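Local coordinates for catechol 2,3-dioxygenase (Rhodococcus sp., PDB 2WL9), which probably catalyses the iron-dependent extradiol ring cleavage of catechols during the breakdown of aromatic hydrocarbons, as a type I extradiol dioxygenase, at residues 7-12 with 62-67; 143-148 with 193-198. One frame throughout, in Å; residues are numbered along the deposited sequence.

In the fold
From the N terminus, strand 6-14 runs out and the chain passes through helix 17-24 and three further strands before strand 61-68 returns beside it; contact 1 closes this loop in the eight-stranded sheet of the N-terminal half. Contact 2 opens only after contact 1 has closed. It joins the loop that enters strand 149-152 to the loop between strands 184-191 and 199-201, closing a second loop in the iron-binding half. The two contacts thus follow in series, with centres about 14 Å apart, and they touch: Leu-7 O and Leu-147 N, 3.0 Å apart, probably form a hydrogen bond, while Trp-67 packs on Ser-198, tying the two halves together.

Contact 1. Residues 7-12 with 62-67; sequences LGYLGL and LAYIGW
Strands 7-12 and 62-67 run antiparallel, with 162° between their directions, and two classic beta bulges interrupt the pairing. At one, Gly-8 N and Tyr-9 N both donate to Gly-66 O; at the other, Ala-63 N and Tyr-64 N approach Gly-11 O from the same face of its carbonyl plane, Ala-63 N at 2.7 Å. Regular pairing lies between them, with Gly-66 N donating to Tyr-9 O and Gly-11 N to Tyr-64 O.

Each tyrosine lies over a glycine of the opposite strand. Tyr-9 CG sits between its backbone N and carbonyl carbon (chi1 60°), which folds the ring across the strand pair until one face rests on Gly-66 CA, 3.8 Å from the ring centroid. Tyr-64 mirrors this: Gly-11 CA lies under one face of its ring in a CH-pi contact, 3.6 Å from the centroid. The two rings meet rim to rim, Tyr-9 CE2 lying 3.7 Å from Tyr-64 CD1, with planes nearly perpendicular at 86°. Their hydroxyls are hydrogen-bonded beyond the pair, Tyr-9 OH to Glu-117 OE1 and Tyr-64 OH to His-55 NE2.

On the opposite face of this strand pair, Leu-7, Leu-10 and Ile-65 accompany Trp-67. Leu-7 CG, anti to the backbone N, carries CD1 almost straight over the six-membered ring of Trp-67, 3.7 Å from its centroid. The same methyl presses tightly on Ile-65 CG2 at 3.4 Å. Farther along, Leu-10 CD2 meets Leu-62 CD1 at 3.6 Å while Leu-10 and Ile-65 lie side by side. Ile-150 of strand 149-152 packs on Leu-7, Leu-10 and Ile-65.

The chemistry is therefore divided by face: the tyrosines combine CH-pi packing with polar ends satisfied by neighbouring strands, whereas Leu-7, Leu-10 and Ile-65 offer a hydrocarbon surface to the iron-binding half.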
ATOM      1  N   LEU C   7       2.679  31.235  -1.340  1.00 15.80           N
ATOM      2  CA  LEU C   7       3.366  32.344  -1.974  1.00 16.42           C
ATOM      3  C   LEU C   7       3.339  32.106  -3.491  1.00 16.21           C
ATOM      4  O   LEU C   7       4.092  31.284  -4.006  1.00 16.81           O
ATOM      5  CB  LEU C   7       4.797  32.409  -1.476  1.00 16.56           C
ATOM      6  CG  LEU C   7       5.675  33.564  -1.947  1.00 16.93           C
ATOM      7  CD1 LEU C   7       5.121  34.902  -1.501  1.00 15.22           C
ATOM      8  CD2 LEU C   7       7.093  33.366  -1.419  1.00 16.45           C
ATOM      9  N   GLY C   8       2.464  32.815  -4.187  1.00 15.87           N
ATOM     10  CA  GLY C   8       2.193  32.543  -5.599  1.00 16.12           C
ATOM     11  C   GLY C   8       3.226  33.115  -6.553  1.00 16.40           C
ATOM     12  O   GLY C   8       3.703  32.412  -7.453  1.00 16.97           O
ATOM     13  N   TYR C   9       3.552  34.392  -6.372  1.00 16.19           N
ATOM     14  CA  TYR C   9       4.499  35.078  -7.252  1.00 16.56           C
ATOM     15  C   TYR C   9       5.277  36.188  -6.554  1.00 16.80           C
ATOM     16  O   TYR C   9       4.935  36.602  -5.445  1.00 17.07           O
ATOM     17  CB  TYR C   9       3.812  35.628  -8.518  1.00 16.37           C
ATOM     18  CG  TYR C   9       2.705  36.646  -8.292  1.00 16.95           C
ATOM     19  CD1 TYR C   9       1.377  36.309  -8.540  1.00 16.84           C
ATOM     20  CD2 TYR C   9       2.986  37.950  -7.858  1.00 16.45           C
ATOM     21  CE1 TYR C   9       0.348  37.230  -8.356  1.00 17.64           C
ATOM     22  CE2 TYR C   9       1.960  38.882  -7.663  1.00 16.57           C
ATOM     23  CZ  TYR C   9       0.649  38.514  -7.912  1.00 16.14           C
ATOM     24  OH  TYR C   9      -0.372  39.414  -7.727  1.00 14.95           O
ATOM     25  N   LEU C  10       6.336  36.634  -7.218  1.00 16.92           N
ATOM     26  CA  LEU C  10       7.097  37.810  -6.821  1.00 17.72           C
ATOM     27  C   LEU C  10       7.295  38.699  -8.039  1.00 17.98           C
ATOM     28  O   LEU C  10       7.582  38.214  -9.132  1.00 18.60           O
ATOM     29  CB  LEU C  10       8.473  37.417  -6.281  1.00 17.79           C
ATOM     30  CG  LEU C  10       8.602  36.660  -4.967  1.00 17.88           C
ATOM     31  CD1 LEU C  10      10.049  36.216  -4.792  1.00 19.00           C
ATOM     32  CD2 LEU C  10       8.159  37.535  -3.791  1.00 19.46           C
ATOM     33  N   GLY C  11       7.116  39.996  -7.846  1.00 17.92           N
ATOM     34  CA  GLY C  11       7.514  40.984  -8.832  1.00 18.14           C
ATOM     35  C   GLY C  11       8.823  41.572  -8.360  1.00 17.97           C
ATOM     36  O   GLY C  11       8.975  41.897  -7.181  1.00 18.15           O
ATOM     37  N   LEU C  12       9.774  41.683  -9.280  1.00 18.18           N
ATOM     38  CA  LEU C  12      11.109  42.163  -8.970  1.00 18.58           C
ATOM     39  C   LEU C  12      11.459  43.345  -9.869  1.00 19.29           C
ATOM     40  O   LEU C  12      11.088  43.360 -11.045  1.00 19.09           O
ATOM     41  CB  LEU C  12      12.126  41.039  -9.199  1.00 18.38           C
ATOM     42  CG  LEU C  12      12.619  40.082  -8.102  1.00 19.01           C
ATOM     43  CD1 LEU C  12      11.577  39.685  -7.056  1.00 18.89           C
ATOM     44  CD2 LEU C  12      13.281  38.841  -8.730  1.00 17.42           C
ATOM     45  N   LEU C  62      12.921  43.928  -4.508  1.00 20.42           N
ATOM     46  CA  LEU C  62      11.577  43.382  -4.589  1.00 19.91           C
ATOM     47  C   LEU C  62      10.600  44.502  -4.949  1.00 19.64           C
ATOM     48  O   LEU C  62      10.689  45.604  -4.397  1.00 19.90           O
ATOM     49  CB  LEU C  62      11.207  42.780  -3.235  1.00 20.19           C
ATOM     50  CG  LEU C  62       9.822  42.193  -2.975  1.00 20.49           C
ATOM     51  CD1 LEU C  62       9.638  40.869  -3.681  1.00 19.27           C
ATOM     52  CD2 LEU C  62       9.691  42.012  -1.477  1.00 21.92           C
ATOM     53  N   ALA C  63       9.685  44.210  -5.875  1.00 18.81           N
ATOM     54  CA  ALA C  63       8.621  45.142  -6.280  1.00 18.31           C
ATOM     55  C   ALA C  63       7.274  44.826  -5.614  1.00 18.00           C
ATOM     56  O   ALA C  63       6.581  45.740  -5.148  1.00 17.89           O
ATOM     57  CB  ALA C  63       8.478  45.168  -7.812  1.00 18.19           C
ATOM     58  N   TYR C  64       6.908  43.542  -5.568  1.00 17.35           N
ATOM     59  CA  TYR C  64       5.679  43.100  -4.894  1.00 16.85           C
ATOM     60  C   TYR C  64       5.653  41.606  -4.566  1.00 16.50           C
ATOM     61  O   TYR C  64       6.305  40.794  -5.229  1.00 16.47           O
ATOM     62  CB  TYR C  64       4.417  43.495  -5.683  1.00 17.04           C
ATOM     63  CG  TYR C  64       4.447  43.153  -7.157  1.00 17.03           C
ATOM     64  CD1 TYR C  64       4.092  41.879  -7.619  1.00 17.39           C
ATOM     65  CD2 TYR C  64       4.812  44.116  -8.096  1.00 18.91           C
ATOM     66  CE1 TYR C  64       4.115  41.580  -8.981  1.00 17.90           C
ATOM     67  CE2 TYR C  64       4.845  43.834  -9.441  1.00 18.21           C
ATOM     68  CZ  TYR C  64       4.495  42.573  -9.886  1.00 18.59           C
ATOM     69  OH  TYR C  64       4.541  42.331 -11.235  1.00 18.30           O
ATOM     70  N   ILE C  65       4.886  41.261  -3.533  1.00 16.37           N
ATOM     71  CA  ILE C  65       4.722  39.873  -3.093  1.00 16.26           C
ATOM     72  C   ILE C  65       3.276  39.418  -3.330  1.00 15.81           C
ATOM     73  O   ILE C  65       2.348  40.032  -2.822  1.00 16.11           O
ATOM     74  CB  ILE C  65       5.048  39.737  -1.598  1.00 16.19           C
ATOM     75  CG1 ILE C  65       6.496  40.154  -1.314  1.00 15.95           C
ATOM     76  CG2 ILE C  65       4.800  38.307  -1.111  1.00 17.04           C
ATOM     77  CD1 ILE C  65       6.728  40.621   0.127  1.00 16.10           C
ATOM     78  N   GLY C  66       3.084  38.341  -4.087  1.00 15.62           N
ATOM     79  CA  GLY C  66       1.734  37.841  -4.337  1.00 15.12           C
ATOM     80  C   GLY C  66       1.388  36.589  -3.546  1.00 15.35           C
ATOM     81  O   GLY C  66       2.019  35.548  -3.733  1.00 14.46           O
ATOM     82  N   TRP C  67       0.391  36.695  -2.666  1.00 15.41           N
ATOM     83  CA  TRP C  67      -0.118  35.550  -1.897  1.00 15.75           C
ATOM     84  C   TRP C  67      -1.425  35.036  -2.468  1.00 15.69           C
ATOM     85  O   TRP C  67      -2.355  35.810  -2.699  1.00 16.11           O
ATOM     86  CB  TRP C  67      -0.356  35.935  -0.435  1.00 15.59           C
ATOM     87  CG  TRP C  67       0.865  36.419   0.272  1.00 16.03           C
ATOM     88  CD1 TRP C  67       1.235  37.715   0.467  1.00 16.51           C
ATOM     89  CD2 TRP C  67       1.874  35.614   0.883  1.00 16.08           C
ATOM     90  NE1 TRP C  67       2.427  37.771   1.155  1.00 16.09           N
ATOM     91  CE2 TRP C  67       2.842  36.493   1.420  1.00 16.61           C
ATOM     92  CE3 TRP C  67       2.068  34.232   1.014  1.00 16.63           C
ATOM     93  CZ2 TRP C  67       3.975  36.037   2.092  1.00 16.96           C
ATOM     94  CZ3 TRP C  67       3.201  33.779   1.679  1.00 16.41           C
ATOM     95  CH2 TRP C  67       4.137  34.677   2.205  1.00 16.80           C
TER

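Contact 2. Residues 143-148 with 193-198; sequences EGQGLG and NDRHHS
Two loops that lead into strands 149-152 and 199-201 of the iron-binding half meet where Arg-195 reaches across to the backbone of Gln-145 and Gly-146. Arg-195 NE donates to Gln-145 O at 2.8 Å, with the acceptor near the guanidinium plane; NH2 gives a second bond, to Gly-146 O at 2.9 Å, from above the carbonyl plane. A bend at chi3 (-63°) turns the head toward these carbonyls. Gly-148 CA lies over the centre of one guanidinium face, 3.5 Å above it, and Gln-145 OE1 over the opposite face. NH1 forms a salt bridge with Glu-216, and NH2 also donates to Val-141 O, slightly earlier in the first loop, so bonds from three nitrogens fix the rotation of the head.

An Asx turn shapes the second loop: Asn-193 OD1 takes the backbone N-H of Arg-195 at 2.7 Å, in the carbonyl plane. The other end of that amide, ND2, donates to a water (2.8 Å) as well as to Thr-5 O. This water in turn donates to Gln-145 O and to Ser-198 OG (2.7 Å), bridging the loops; Gln-145 O thus serves both the water and Arg-195. Two residues beyond Arg-195, the His-197 side chain lies about 4 Å from the iron and its ring meets that of His-149, an iron ligand directly following Gly-148.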
ATOM      1  N   GLU C 143       3.934  22.748  -6.432  1.00 21.26           N
ATOM      2  CA  GLU C 143       2.527  22.361  -6.377  1.00 22.31           C
ATOM      3  C   GLU C 143       1.948  22.380  -4.962  1.00 21.97           C
ATOM      4  O   GLU C 143       2.298  21.551  -4.122  1.00 21.85           O
ATOM      5  CB  GLU C 143       2.341  20.976  -7.013  1.00 22.98           C
ATOM      6  CG  GLU C 143       0.887  20.543  -7.168  1.00 26.98           C
ATOM      7  CD  GLU C 143       0.135  21.356  -8.201  1.00 31.77           C
ATOM      8  OE1 GLU C 143       0.564  21.367  -9.380  1.00 33.18           O
ATOM      9  OE2 GLU C 143      -0.893  21.979  -7.832  1.00 33.86           O
ATOM     10  N   GLY C 144       1.062  23.343  -4.713  1.00 21.66           N
ATOM     11  CA  GLY C 144       0.441  23.515  -3.400  1.00 21.74           C
ATOM     12  C   GLY C 144       1.413  24.040  -2.353  1.00 21.55           C
ATOM     13  O   GLY C 144       1.106  24.052  -1.161  1.00 21.76           O
ATOM     14  N   GLN C 145       2.580  24.482  -2.808  1.00 21.46           N
ATOM     15  CA  GLN C 145       3.627  24.987  -1.923  1.00 21.16           C
ATOM     16  C   GLN C 145       4.185  26.344  -2.342  1.00 20.54           C
ATOM     17  O   GLN C 145       5.068  26.875  -1.673  1.00 20.36           O
ATOM     18  CB  GLN C 145       4.763  23.970  -1.825  1.00 21.15           C
ATOM     19  CG  GLN C 145       4.428  22.736  -1.005  1.00 22.57           C
ATOM     20  CD  GLN C 145       5.650  21.888  -0.737  1.00 22.31           C
ATOM     21  OE1 GLN C 145       6.676  22.388  -0.284  1.00 23.03           O
ATOM     22  NE2 GLN C 145       5.549  20.599  -1.020  1.00 24.15           N
ATOM     23  N   GLY C 146       3.677  26.904  -3.442  1.00 20.07           N
ATOM     24  CA  GLY C 146       4.172  28.192  -3.938  1.00 20.10           C
ATOM     25  C   GLY C 146       5.585  28.137  -4.498  1.00 19.96           C
ATOM     26  O   GLY C 146       6.175  27.062  -4.594  1.00 20.04           O
ATOM     27  N   LEU C 147       6.143  29.291  -4.856  1.00 19.90           N
ATOM     28  CA  LEU C 147       7.433  29.318  -5.560  1.00 19.96           C
ATOM     29  C   LEU C 147       8.636  28.951  -4.692  1.00 19.43           C
ATOM     30  O   LEU C 147       9.659  28.528  -5.212  1.00 19.06           O
ATOM     31  CB  LEU C 147       7.672  30.657  -6.278  1.00 19.98           C
ATOM     32  CG  LEU C 147       8.146  31.880  -5.494  1.00 20.98           C
ATOM     33  CD1 LEU C 147       8.961  32.821  -6.383  1.00 21.43           C
ATOM     34  CD2 LEU C 147       6.942  32.600  -4.936  1.00 22.23           C
ATOM     35  N   GLY C 148       8.503  29.117  -3.378  1.00 19.03           N
ATOM     36  CA  GLY C 148       9.611  28.922  -2.445  1.00 19.11           C
ATOM     37  C   GLY C 148       9.342  29.744  -1.200  1.00 18.93           C
ATOM     38  O   GLY C 148       8.194  29.875  -0.793  1.00 19.52           O
ATOM     39  N   ASN C 193       1.128  26.242   4.155  1.00 20.71           N
ATOM     40  CA  ASN C 193       0.968  24.971   3.442  1.00 20.97           C
ATOM     41  C   ASN C 193       2.099  24.030   3.850  1.00 21.41           C
ATOM     42  O   ASN C 193       2.792  24.285   4.843  1.00 21.13           O
ATOM     43  CB  ASN C 193       0.955  25.186   1.921  1.00 20.68           C
ATOM     44  CG  ASN C 193       2.196  25.895   1.418  1.00 20.68           C
ATOM     45  OD1 ASN C 193       3.322  25.516   1.749  1.00 21.22           O
ATOM     46  ND2 ASN C 193       1.997  26.932   0.614  1.00 20.02           N
ATOM     47  N   ASP C 194       2.287  22.958   3.082  1.00 21.63           N
ATOM     48  CA  ASP C 194       3.291  21.935   3.402  1.00 22.12           C
ATOM     49  C   ASP C 194       4.740  22.422   3.305  1.00 21.51           C
ATOM     50  O   ASP C 194       5.642  21.733   3.775  1.00 21.80           O
ATOM     51  CB  ASP C 194       3.114  20.698   2.514  1.00 22.64           C
ATOM     52  CG  ASP C 194       2.055  19.728   3.037  1.00 25.47           C
ATOM     53  OD1 ASP C 194       1.689  18.805   2.271  1.00 27.55           O
ATOM     54  OD2 ASP C 194       1.594  19.872   4.195  1.00 27.15           O
ATOM     55  N   ARG C 195       4.981  23.582   2.692  1.00 20.66           N
ATOM     56  CA  ARG C 195       6.339  24.126   2.677  1.00 20.18           C
ATOM     57  C   ARG C 195       6.716  24.599   4.074  1.00 19.95           C
ATOM     58  O   ARG C 195       5.982  25.393   4.681  1.00 20.43           O
ATOM     59  CB  ARG C 195       6.502  25.263   1.662  1.00 20.03           C
ATOM     60  CG  ARG C 195       7.956  25.663   1.475  1.00 19.94           C
ATOM     61  CD  ARG C 195       8.131  26.786   0.458  1.00 19.64           C
ATOM     62  NE  ARG C 195       7.714  26.426  -0.902  1.00 18.24           N
ATOM     63  CZ  ARG C 195       8.403  25.646  -1.737  1.00 19.79           C
ATOM     64  NH1 ARG C 195       9.557  25.094  -1.371  1.00 19.51           N
ATOM     65  NH2 ARG C 195       7.928  25.405  -2.951  1.00 18.97           N
ATOM     66  N   HIS C 196       7.860  24.124   4.571  1.00 19.57           N
ATOM     67  CA  HIS C 196       8.265  24.396   5.959  1.00 19.10           C
ATOM     68  C   HIS C 196       7.976  25.834   6.367  1.00 18.90           C
ATOM     69  O   HIS C 196       7.369  26.079   7.411  1.00 18.86           O
ATOM     70  CB  HIS C 196       9.741  24.105   6.227  1.00 18.98           C
ATOM     71  CG  HIS C 196      10.163  24.520   7.600  1.00 17.65           C
ATOM     72  ND1 HIS C 196      10.075  23.680   8.689  1.00 18.12           N
ATOM     73  CD2 HIS C 196      10.604  25.708   8.078  1.00 16.92           C
ATOM     74  CE1 HIS C 196      10.460  24.327   9.775  1.00 16.45           C
ATOM     75  NE2 HIS C 196      10.785  25.560   9.433  1.00 18.57           N
ATOM     76  N   HIS C 197       8.453  26.770   5.552  1.00 18.66           N
ATOM     77  CA  HIS C 197       8.013  28.162   5.636  1.00 18.97           C
ATOM     78  C   HIS C 197       7.960  28.807   4.252  1.00 18.86           C
ATOM     79  O   HIS C 197       8.690  28.395   3.341  1.00 19.23           O
ATOM     80  CB  HIS C 197       8.866  28.983   6.625  1.00 18.68           C
ATOM     81  CG  HIS C 197      10.334  28.986   6.328  1.00 19.02           C
ATOM     82  ND1 HIS C 197      10.983  30.076   5.788  1.00 19.70           N
ATOM     83  CD2 HIS C 197      11.286  28.041   6.516  1.00 19.35           C
ATOM     84  CE1 HIS C 197      12.270  29.801   5.654  1.00 17.32           C
ATOM     85  NE2 HIS C 197      12.478  28.572   6.087  1.00 19.76           N
ATOM     86  N   SER C 198       7.057  29.777   4.112  1.00 18.80           N
ATOM     87  CA  SER C 198       6.941  30.634   2.931  1.00 18.91           C
ATOM     88  C   SER C 198       7.558  32.000   3.196  1.00 19.13           C
ATOM     89  O   SER C 198       7.852  32.751   2.265  1.00 18.99           O
ATOM     90  CB  SER C 198       5.470  30.854   2.584  1.00 19.01           C
ATOM     91  OG  SER C 198       4.806  29.634   2.389  1.00 19.18           O
TER
HETATM   92  O   HOH W   1       3.808  28.946  -0.070  1.00 17.02           O